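Local coordinates for Fe-regulated protein B (Neisseria meningitidis, PDB 4AIP) that probably takes up iron across the meningococcal outer membrane as a TonB-dependent transporter, a plug domain sitting inside its beta barrel, at residues P141-A153 with A162-D176. Residues are numbered along the deposited sequence; the frame is centred on the assembly and turned at random.
Sequences PALVKVVSVQKGA and ATNGAIIAKTVDAQD
The central antiparallel pair of the plug domain's four-stranded mixed sheet joins Val146-Lys151 to Gly165-Thr171, with strands 67-73 and 118-121 at the sheet's two outer edges. Ser148 and Ile168 form an antiparallel hydrogen-bonded pair: the hydrogen bond from Ser148 N to Ile168 O is 2.7 Å long, and the return one from Ile168 N to Ser148 O 2.9 Å. On the face carrying Val147, Val149, Ile167 and Ala169, Val147 CG1 stands anti to its backbone N (chi1 -172°) and meets Ile167 CG2 at 3.6 Å; Leu107 and Leu109 pack against this side. Over the other face Val146 and Lys170 run side by side, with Val146 CG2 3.6 Å from Lys170 CB. Here a classic beta bulge sets both Lys145 and Val146 against Lys170, whose O takes a nearly straight hydrogen bond from Lys145 N (173°). Beyond it the Lys145 chain crosses Asp176 at about a right angle, its CD 3.1 Å from Asp176 OD2, and NZ makes a long salt bridge to Asp176 OD1 (3.5 Å). From the first turn of helix 174-178, the Asp176 carboxylate thus meets the bulge and, through OD2, accepts Asp173 N just before the helix (2.8 Å); the nearby lysine would probably favour its ionised form.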
ATOM      1  N   PRO B 141     -15.416 -14.593  -1.197  1.00  9.95           N
ATOM      2  CA  PRO B 141     -15.877 -15.449  -2.298  1.00  9.90           C
ATOM      3  C   PRO B 141     -15.183 -15.094  -3.592  1.00  9.79           C
ATOM      4  O   PRO B 141     -15.262 -15.842  -4.602  1.00 10.05           O
ATOM      5  CB  PRO B 141     -17.381 -15.115  -2.412  1.00 10.45           C
ATOM      6  CG  PRO B 141     -17.526 -13.748  -1.758  1.00 10.20           C
ATOM      7  CD  PRO B 141     -16.483 -13.746  -0.644  1.00 10.82           C
ATOM      8  N   ALA B 142     -14.518 -13.948  -3.595  1.00  8.69           N
ATOM      9  CA  ALA B 142     -13.767 -13.562  -4.802  1.00  8.51           C
ATOM     10  C   ALA B 142     -12.676 -14.609  -5.059  1.00  8.20           C
ATOM     11  O   ALA B 142     -12.399 -14.927  -6.196  1.00  8.53           O
ATOM     12  CB  ALA B 142     -13.166 -12.154  -4.649  1.00  7.81           C
ATOM     13  N   LEU B 143     -12.108 -15.187  -3.998  1.00  8.20           N
ATOM     14  CA  LEU B 143     -11.133 -16.287  -4.160  1.00  9.49           C
ATOM     15  C   LEU B 143     -11.715 -17.622  -4.690  1.00  9.26           C
ATOM     16  O   LEU B 143     -10.965 -18.476  -5.229  1.00  9.14           O
ATOM     17  CB  LEU B 143     -10.384 -16.533  -2.851  1.00  9.48           C
ATOM     18  CG  LEU B 143      -9.670 -15.329  -2.258  1.00 14.71           C
ATOM     19  CD1 LEU B 143      -9.358 -15.546  -0.766  1.00  8.51           C
ATOM     20  CD2 LEU B 143      -8.378 -15.053  -3.046  1.00  6.28           C
ATOM     21  N   VAL B 144     -13.030 -17.821  -4.568  1.00  9.30           N
ATOM     22  CA  VAL B 144     -13.505 -19.198  -4.587  1.00 10.02           C
ATOM     23  C   VAL B 144     -14.103 -19.603  -5.907  1.00 10.46           C
ATOM     24  O   VAL B 144     -14.559 -18.746  -6.642  1.00 13.06           O
ATOM     25  CB  VAL B 144     -14.445 -19.539  -3.341  1.00 10.50           C
ATOM     26  CG1 VAL B 144     -13.966 -18.858  -2.118  1.00  9.77           C
ATOM     27  CG2 VAL B 144     -15.824 -19.079  -3.550  1.00  8.89           C
ATOM     28  N   LYS B 145     -14.068 -20.893  -6.240  1.00  8.73           N
ATOM     29  CA  LYS B 145     -14.759 -21.351  -7.438  1.00  8.41           C
ATOM     30  C   LYS B 145     -15.989 -22.151  -7.145  1.00  8.78           C
ATOM     31  O   LYS B 145     -16.869 -22.202  -7.966  1.00  9.45           O
ATOM     32  CB  LYS B 145     -13.848 -22.122  -8.389  1.00  8.31           C
ATOM     33  CG  LYS B 145     -13.858 -23.596  -8.241  1.00 10.15           C
ATOM     34  CD  LYS B 145     -12.495 -24.181  -8.528  1.00 18.61           C
ATOM     35  CE  LYS B 145     -12.551 -25.682  -8.717  1.00 22.89           C
ATOM     36  NZ  LYS B 145     -13.189 -26.123  -9.967  1.00 23.89           N
ATOM     37  N   VAL B 146     -16.046 -22.809  -6.001  1.00  9.43           N
ATOM     38  CA  VAL B 146     -17.237 -23.520  -5.558  1.00 10.43           C
ATOM     39  C   VAL B 146     -17.368 -23.413  -4.044  1.00 11.98           C
ATOM     40  O   VAL B 146     -16.359 -23.299  -3.309  1.00 11.48           O
ATOM     41  CB  VAL B 146     -17.212 -25.020  -5.938  1.00 11.10           C
ATOM     42  CG1 VAL B 146     -17.621 -25.213  -7.380  1.00 14.62           C
ATOM     43  CG2 VAL B 146     -15.864 -25.633  -5.786  1.00  8.87           C
ATOM     44  N   VAL B 147     -18.630 -23.389  -3.610  1.00 12.03           N
ATOM     45  CA  VAL B 147     -19.003 -23.558  -2.218  1.00 11.10           C
ATOM     46  C   VAL B 147     -19.968 -24.726  -2.155  1.00 13.06           C
ATOM     47  O   VAL B 147     -20.878 -24.845  -2.984  1.00 13.29           O
ATOM     48  CB  VAL B 147     -19.644 -22.288  -1.640  1.00 10.67           C
ATOM     49  CG1 VAL B 147     -19.846 -22.430  -0.183  1.00  7.82           C
ATOM     50  CG2 VAL B 147     -18.744 -21.084  -1.904  1.00  7.80           C
ATOM     51  N   SER B 148     -19.744 -25.598  -1.176  1.00 13.35           N
ATOM     52  CA  SER B 148     -20.574 -26.754  -0.865  1.00 13.79           C
ATOM     53  C   SER B 148     -20.760 -26.759   0.650  1.00 15.20           C
ATOM     54  O   SER B 148     -20.093 -26.009   1.379  1.00 14.93           O
ATOM     55  CB  SER B 148     -19.842 -28.050  -1.269  1.00 16.13           C
ATOM     56  OG  SER B 148     -19.786 -28.262  -2.693  1.00 12.90           O
ATOM     57  N   VAL B 149     -21.669 -27.598   1.121  1.00 17.45           N
ATOM     58  CA  VAL B 149     -22.025 -27.656   2.563  1.00 18.60           C
ATOM     59  C   VAL B 149     -22.243 -29.121   2.953  1.00 20.52           C
ATOM     60  O   VAL B 149     -22.674 -29.950   2.147  1.00 21.77           O
ATOM     61  CB  VAL B 149     -23.253 -26.732   2.900  1.00 18.18           C
ATOM     62  CG1 VAL B 149     -24.483 -27.302   2.314  1.00 14.20           C
ATOM     63  CG2 VAL B 149     -23.434 -26.503   4.374  1.00 12.89           C
ATOM     64  N   GLN B 150     -21.851 -29.443   4.165  1.00 20.60           N
ATOM     65  CA  GLN B 150     -22.085 -30.764   4.713  1.00 21.25           C
ATOM     66  C   GLN B 150     -22.514 -30.523   6.143  1.00 19.65           C
ATOM     67  O   GLN B 150     -21.838 -29.768   6.898  1.00 17.20           O
ATOM     68  CB  GLN B 150     -20.856 -31.714   4.543  1.00 22.52           C
ATOM     69  CG  GLN B 150     -19.853 -31.847   5.713  1.00 29.89           C
ATOM     70  CD  GLN B 150     -20.319 -32.690   6.971  1.00 41.38           C
ATOM     71  OE1 GLN B 150     -21.400 -33.305   7.039  1.00 26.50           O
ATOM     72  NE2 GLN B 150     -19.460 -32.678   7.981  1.00 35.84           N
ATOM     73  N   LYS B 151     -23.637 -31.139   6.510  1.00 20.53           N
ATOM     74  CA  LYS B 151     -24.364 -30.737   7.723  1.00 18.81           C
ATOM     75  C   LYS B 151     -24.359 -31.861   8.704  1.00 20.85           C
ATOM     76  O   LYS B 151     -24.488 -33.025   8.311  1.00 21.02           O
ATOM     77  CB  LYS B 151     -25.795 -30.359   7.377  1.00 16.62           C
ATOM     78  CG  LYS B 151     -25.900 -29.331   6.272  1.00 11.42           C
ATOM     79  CD  LYS B 151     -27.373 -28.886   6.049  1.00  7.28           C
ATOM     80  CE  LYS B 151     -27.561 -28.588   4.571  1.00  9.76           C
ATOM     81  NZ  LYS B 151     -28.755 -27.792   4.240  1.00  9.04           N
ATOM     82  N   GLY B 152     -24.193 -31.529   9.986  1.00 20.76           N
ATOM     83  CA  GLY B 152     -24.152 -32.575  11.046  1.00 19.48           C
ATOM     84  C   GLY B 152     -22.849 -33.400  10.972  1.00 18.98           C
ATOM     85  O   GLY B 152     -21.843 -32.984  10.322  1.00 18.38           O
ATOM     86  N   ALA B 153     -22.865 -34.566  11.628  1.00 18.88           N
ATOM     87  CA  ALA B 153     -21.704 -35.446  11.726  1.00 16.56           C
ATOM     88  C   ALA B 153     -21.463 -36.085  10.364  1.00 15.87           C
ATOM     89  O   ALA B 153     -22.404 -36.582   9.718  1.00 16.84           O
ATOM     90  CB  ALA B 153     -21.914 -36.489  12.797  1.00 14.96           C
ATOM     91  N   ALA B 162     -15.541 -33.425  12.258  1.00  7.74           N
ATOM     92  CA  ALA B 162     -16.805 -33.291  11.587  1.00  6.91           C
ATOM     93  C   ALA B 162     -18.062 -33.628  12.384  1.00  8.79           C
ATOM     94  O   ALA B 162     -18.875 -34.453  11.928  1.00 10.24           O
ATOM     95  CB  ALA B 162     -16.807 -34.081  10.264  1.00  5.65           C
ATOM     96  N   THR B 163     -18.275 -32.942  13.500  1.00  9.37           N
ATOM     97  CA  THR B 163     -19.392 -33.252  14.349  1.00 10.74           C
ATOM     98  C   THR B 163     -20.626 -32.538  13.861  1.00 12.65           C
ATOM     99  O   THR B 163     -21.730 -33.129  13.778  1.00 11.64           O
ATOM    100  CB  THR B 163     -19.163 -32.890  15.841  1.00 12.24           C
ATOM    101  OG1 THR B 163     -18.913 -31.507  15.955  1.00 10.00           O
ATOM    102  CG2 THR B 163     -18.025 -33.699  16.492  1.00  8.61           C
ATOM    103  N   ASN B 164     -20.470 -31.271  13.510  1.00 12.49           N
ATOM    104  CA  ASN B 164     -21.643 -30.502  13.156  1.00 12.61           C
ATOM    105  C   ASN B 164     -21.679 -29.996  11.690  1.00 14.25           C
ATOM    106  O   ASN B 164     -22.679 -29.374  11.298  1.00 14.20           O
ATOM    107  CB  ASN B 164     -21.824 -29.354  14.153  1.00 10.79           C
ATOM    108  CG  ASN B 164     -22.703 -29.745  15.308  1.00 13.90           C
ATOM    109  OD1 ASN B 164     -22.435 -29.443  16.501  1.00 12.14           O
ATOM    110  ND2 ASN B 164     -23.813 -30.432  14.967  1.00 16.26           N
ATOM    111  N   GLY B 165     -20.613 -30.260  10.898  1.00 13.71           N
ATOM    112  CA  GLY B 165     -20.657 -29.942   9.462  1.00 12.32           C
ATOM    113  C   GLY B 165     -19.764 -28.766   9.088  1.00 11.49           C
ATOM    114  O   GLY B 165     -19.027 -28.209   9.952  1.00 11.96           O
ATOM    115  N   ALA B 166     -19.804 -28.373   7.810  1.00 10.23           N
ATOM    116  CA  ALA B 166     -18.814 -27.447   7.282  1.00  8.60           C
ATOM    117  C   ALA B 166     -19.256 -26.713   6.032  1.00  8.93           C
ATOM    118  O   ALA B 166     -19.981 -27.269   5.185  1.00  8.26           O
ATOM    119  CB  ALA B 166     -17.569 -28.193   7.008  1.00  8.05           C
ATOM    120  N   ILE B 167     -18.854 -25.446   5.921  1.00  8.63           N
ATOM    121  CA  ILE B 167     -18.835 -24.819   4.589  1.00  9.12           C
ATOM    122  C   ILE B 167     -17.493 -25.215   3.945  1.00  9.67           C
ATOM    123  O   ILE B 167     -16.438 -25.130   4.607  1.00  9.61           O
ATOM    124  CB  ILE B 167     -19.023 -23.283   4.616  1.00  9.72           C
ATOM    125  CG1 ILE B 167     -20.447 -22.948   4.975  1.00  8.57           C
ATOM    126  CG2 ILE B 167     -18.807 -22.686   3.230  1.00  8.53           C
ATOM    127  CD1 ILE B 167     -20.672 -22.889   6.373  1.00  8.55           C
ATOM    128  N   ILE B 168     -17.562 -25.690   2.703  1.00  8.60           N
ATOM    129  CA  ILE B 168     -16.442 -26.212   1.992  1.00 10.02           C
ATOM    130  C   ILE B 168     -16.271 -25.455   0.670  1.00 10.76           C
ATOM    131  O   ILE B 168     -17.198 -25.384  -0.160  1.00 12.89           O
ATOM    132  CB  ILE B 168     -16.707 -27.679   1.683  1.00 11.29           C
ATOM    133  CG1 ILE B 168     -16.920 -28.468   3.020  1.00  9.42           C
ATOM    134  CG2 ILE B 168     -15.626 -28.247   0.715  1.00 10.33           C
ATOM    135  CD1 ILE B 168     -17.285 -29.957   2.782  1.00  9.89           C
ATOM    136  N   ALA B 169     -15.085 -24.901   0.472  1.00 10.28           N
ATOM    137  CA  ALA B 169     -14.841 -24.059  -0.697  1.00  9.76           C
ATOM    138  C   ALA B 169     -13.541 -24.458  -1.292  1.00  9.45           C
ATOM    139  O   ALA B 169     -12.624 -24.841  -0.542  1.00 10.04           O
ATOM    140  CB  ALA B 169     -14.789 -22.595  -0.294  1.00 10.96           C
ATOM    141  N   LYS B 170     -13.480 -24.337  -2.625  1.00  8.82           N
ATOM    142  CA  LYS B 170     -12.272 -24.528  -3.436  1.00  9.10           C
ATOM    143  C   LYS B 170     -11.921 -23.203  -4.084  1.00 10.69           C
ATOM    144  O   LYS B 170     -12.812 -22.510  -4.566  1.00 10.73           O
ATOM    145  CB  LYS B 170     -12.518 -25.591  -4.509  1.00  7.60           C
ATOM    146  CG  LYS B 170     -12.979 -26.919  -3.942  1.00  9.33           C
ATOM    147  CD  LYS B 170     -12.802 -28.029  -4.941  1.00 21.08           C
ATOM    148  CE  LYS B 170     -13.114 -29.407  -4.332  1.00 43.67           C
ATOM    149  NZ  LYS B 170     -13.752 -30.268  -5.354  1.00 40.54           N
ATOM    150  N   THR B 171     -10.644 -22.828  -4.041  1.00 10.83           N
ATOM    151  CA  THR B 171     -10.167 -21.639  -4.725  1.00 10.64           C
ATOM    152  C   THR B 171     -10.187 -21.853  -6.253  1.00 10.53           C
ATOM    153  O   THR B 171     -10.197 -22.976  -6.779  1.00 10.13           O
ATOM    154  CB  THR B 171      -8.773 -21.258  -4.270  1.00 11.30           C
ATOM    155  OG1 THR B 171      -7.936 -22.418  -4.436  1.00 11.68           O
ATOM    156  CG2 THR B 171      -8.815 -20.853  -2.811  1.00 10.32           C
ATOM    157  N   VAL B 172     -10.205 -20.744  -6.969  1.00 10.28           N
ATOM    158  CA  VAL B 172     -10.305 -20.777  -8.390  1.00 12.41           C
ATOM    159  C   VAL B 172      -8.998 -21.219  -9.060  1.00 14.18           C
ATOM    160  O   VAL B 172      -7.889 -21.033  -8.510  1.00 12.76           O
ATOM    161  CB  VAL B 172     -10.775 -19.390  -8.913  1.00 11.60           C
ATOM    162  CG1 VAL B 172      -9.871 -18.260  -8.351  1.00  8.80           C
ATOM    163  CG2 VAL B 172     -10.752 -19.397 -10.441  1.00 20.88           C
ATOM    164  N   ASP B 173      -9.160 -21.811 -10.245  1.00 15.98           N
ATOM    165  CA  ASP B 173      -8.075 -22.321 -11.001  1.00 18.52           C
ATOM    166  C   ASP B 173      -7.998 -21.710 -12.393  1.00 17.06           C
ATOM    167  O   ASP B 173      -8.986 -21.196 -12.953  1.00 17.42           O
ATOM    168  CB  ASP B 173      -8.270 -23.829 -11.153  1.00 21.08           C
ATOM    169  CG  ASP B 173      -7.198 -24.613 -10.512  1.00 38.89           C
ATOM    170  OD1 ASP B 173      -5.991 -24.369 -10.828  1.00 54.27           O
ATOM    171  OD2 ASP B 173      -7.593 -25.491  -9.693  1.00 46.47           O
ATOM    172  N   ALA B 174      -6.825 -21.851 -12.975  1.00 15.31           N
ATOM    173  CA  ALA B 174      -6.583 -21.533 -14.357  1.00 14.88           C
ATOM    174  C   ALA B 174      -7.655 -22.036 -15.335  1.00 15.12           C
ATOM    175  O   ALA B 174      -8.199 -21.215 -16.105  1.00 14.12           O
ATOM    176  CB  ALA B 174      -5.168 -22.048 -14.752  1.00 14.77           C
ATOM    177  N   GLN B 175      -7.983 -23.335 -15.304  1.00 15.70           N
ATOM    178  CA  GLN B 175      -8.979 -23.867 -16.244  1.00 20.29           C
ATOM    179  C   GLN B 175     -10.391 -23.280 -16.089  1.00 18.14           C
ATOM    180  O   GLN B 175     -11.116 -23.101 -17.098  1.00 16.87           O
ATOM    181  CB  GLN B 175      -9.021 -25.389 -16.259  1.00 20.31           C
ATOM    182  CG  GLN B 175      -7.767 -26.024 -16.873  1.00 46.78           C
ATOM    183  CD  GLN B 175      -7.776 -26.149 -18.409  1.00 69.51           C
ATOM    184  OE1 GLN B 175      -7.891 -25.157 -19.143  1.00 69.31           O
ATOM    185  NE2 GLN B 175      -7.614 -27.384 -18.895  1.00 69.67           N
ATOM    186  N   ASP B 176     -10.771 -22.959 -14.854  1.00 16.79           N
ATOM    187  CA  ASP B 176     -12.000 -22.205 -14.646  1.00 18.75           C
ATOM    188  C   ASP B 176     -11.986 -20.834 -15.315  1.00 18.32           C
ATOM    189  O   ASP B 176     -12.980 -20.408 -15.850  1.00 21.02           O
ATOM    190  CB  ASP B 176     -12.313 -22.073 -13.160  1.00 18.91           C
ATOM    191  CG  ASP B 176     -11.972 -23.337 -12.393  1.00 26.01           C
ATOM    192  OD1 ASP B 176     -12.246 -24.441 -12.943  1.00 38.15           O
ATOM    193  OD2 ASP B 176     -11.385 -23.213 -11.247  1.00 25.57           O
TER